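Local coordinates for ribosomal protein L11 methyltransferase (Lactobacillus delbrueckii subsp. bulgaricus ATCC BAA-365, PDB 3GRZ) that probably trimethylates lysine side chains of ribosomal protein L11 with S-adenosyl-L-methionine as methyl donor, the present chain being its C-terminal methyltransferase domain, at residues Glu100-Ala103 with Ala104-Gly107. Residues are numbered along the deposited sequence; the frame is centred on the assembly and turned at random.
Sequences EENA and ALNG
N106 reaches back over the last turn of helix 93-105 to the carbonyl of N102, at a C-terminus that closes in a Schellman motif. The helix is the crossover of a beta-alpha-beta unit, between strands 85-90 and 112-115 of the Rossmann-like methyltransferase sheet. Regular i to i+4 bonding persists up to A104 N, 3.0 Å from E100 O, and L105 N, also 3.0 Å from E101 O. Beyond this the geometry changes: N106 N lies 2.9 Å from A103 O, an i to i+3 bond arriving well above the carbonyl plane, and keeps just a weak bond to N102 O. The side-chain amide of N106 adds a second donor to N102 O, with ND2 2.9 Å from it, although the bond is bent (134° at the hydrogen) and the donor sits above the carbonyl plane of N102. With CG anti to its own carbonyl carbon (chi1 -67°), the N106 amide folds back along the helix, and its OD1 accepts a hydrogen bond from R32 N. G107, the C' residue with positive phi, turns the chain so that its N bonds A104 O and the following I108 N meets A103 O.

The packed side is that of N102 and N106, which both touch I76 of helix 73-80 and meet strand 29-33 through L33 and I31, respectively. The buried N102 amide is held at both ends, OD1 by D34 N and ND2 by S71 O, so its rotation is fixed. On the other side, E100 and E101 point away from the following turn and are exposed, E101 resting partly against L37. L105, also largely exposed, slants across N102, bringing its CD1 to 3.7 Å from N102 OD1, while its CG sits 3.4 Å from E101 O.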
ATOM      1  N   GLU B 100       7.245  18.612  15.993  1.00 31.17           N
ATOM      2  CA  GLU B 100       8.450  18.446  16.816  1.00 33.30           C
ATOM      3  C   GLU B 100       8.231  17.532  18.017  1.00 33.39           C
ATOM      4  O   GLU B 100       9.035  16.615  18.260  1.00 28.07           O
ATOM      5  CB  GLU B 100       9.007  19.789  17.288  1.00 38.47           C
ATOM      6  CG  GLU B 100      10.368  19.644  17.981  1.00 38.87           C
ATOM      7  CD  GLU B 100      10.985  20.963  18.430  1.00 44.38           C
ATOM      8  OE1 GLU B 100      10.288  21.998  18.484  1.00 42.12           O
ATOM      9  OE2 GLU B 100      12.190  20.954  18.741  1.00 51.65           O
ATOM     10  N   GLU B 101       7.141  17.768  18.749  1.00 34.27           N
ATOM     11  CA  GLU B 101       6.841  16.995  19.950  1.00 35.31           C
ATOM     12  C   GLU B 101       6.462  15.545  19.637  1.00 32.64           C
ATOM     13  O   GLU B 101       6.918  14.627  20.327  1.00 32.71           O
ATOM     14  CB  GLU B 101       5.768  17.697  20.811  1.00 36.91           C
ATOM     15  CG  GLU B 101       6.237  19.072  21.352  1.00 49.31           C
ATOM     16  CD  GLU B 101       5.423  19.620  22.542  1.00 55.28           C
ATOM     17  OE1 GLU B 101       4.592  18.884  23.129  1.00 59.92           O
ATOM     18  OE2 GLU B 101       5.636  20.806  22.897  1.00 61.41           O
ATOM     19  N   ASN B 102       5.639  15.337  18.602  1.00 31.86           N
ATOM     20  CA  ASN B 102       5.328  13.978  18.135  1.00 24.57           C
ATOM     21  C   ASN B 102       6.578  13.257  17.621  1.00 26.35           C
ATOM     22  O   ASN B 102       6.771  12.077  17.930  1.00 28.21           O
ATOM     23  CB  ASN B 102       4.204  13.957  17.092  1.00 23.66           C
ATOM     24  CG  ASN B 102       2.821  14.245  17.689  1.00 30.19           C
ATOM     25  OD1 ASN B 102       2.531  13.885  18.828  1.00 32.13           O
ATOM     26  ND2 ASN B 102       1.961  14.885  16.904  1.00 31.67           N
ATOM     27  N   ALA B 103       7.454  13.958  16.887  1.00 28.83           N
ATOM     28  CA  ALA B 103       8.739  13.332  16.463  1.00 32.26           C
ATOM     29  C   ALA B 103       9.538  12.834  17.671  1.00 31.45           C
ATOM     30  O   ALA B 103       9.992  11.678  17.703  1.00 30.07           O
ATOM     31  CB  ALA B 103       9.579  14.284  15.625  1.00 28.85           C
ATOM     32  N   ALA B 104       9.670  13.715  18.669  1.00 33.74           N
ATOM     33  CA  ALA B 104      10.408  13.451  19.903  1.00 29.43           C
ATOM     34  C   ALA B 104       9.832  12.268  20.677  1.00 28.38           C
ATOM     35  O   ALA B 104      10.591  11.465  21.222  1.00 36.59           O
ATOM     36  CB  ALA B 104      10.434  14.703  20.781  1.00 29.81           C
ATOM     37  N   LEU B 105       8.501  12.149  20.714  1.00 29.82           N
ATOM     38  CA  LEU B 105       7.845  10.969  21.322  1.00 31.00           C
ATOM     39  C   LEU B 105       8.264   9.673  20.655  1.00 30.38           C
ATOM     40  O   LEU B 105       8.180   8.591  21.253  1.00 32.70           O
ATOM     41  CB  LEU B 105       6.315  11.071  21.261  1.00 32.64           C
ATOM     42  CG  LEU B 105       5.594  12.051  22.190  1.00 38.90           C
ATOM     43  CD1 LEU B 105       4.141  12.166  21.745  1.00 40.36           C
ATOM     44  CD2 LEU B 105       5.721  11.651  23.691  1.00 32.01           C
ATOM     45  N   ASN B 106       8.705   9.772  19.402  1.00 30.02           N
ATOM     46  CA  ASN B 106       9.146   8.591  18.683  1.00 34.09           C
ATOM     47  C   ASN B 106      10.665   8.503  18.579  1.00 35.85           C
ATOM     48  O   ASN B 106      11.189   7.698  17.816  1.00 35.87           O
ATOM     49  CB  ASN B 106       8.456   8.536  17.316  1.00 34.00           C
ATOM     50  CG  ASN B 106       6.961   8.300  17.447  1.00 31.06           C
ATOM     51  OD1 ASN B 106       6.527   7.199  17.776  1.00 33.56           O
ATOM     52  ND2 ASN B 106       6.172   9.344  17.230  1.00 31.34           N
ATOM     53  N   GLY B 107      11.353   9.345  19.353  1.00 36.99           N
ATOM     54  CA  GLY B 107      12.812   9.346  19.440  1.00 36.59           C
ATOM     55  C   GLY B 107      13.499   9.929  18.222  1.00 34.31           C
ATOM     56  O   GLY B 107      14.631   9.566  17.920  1.00 36.16           O
TER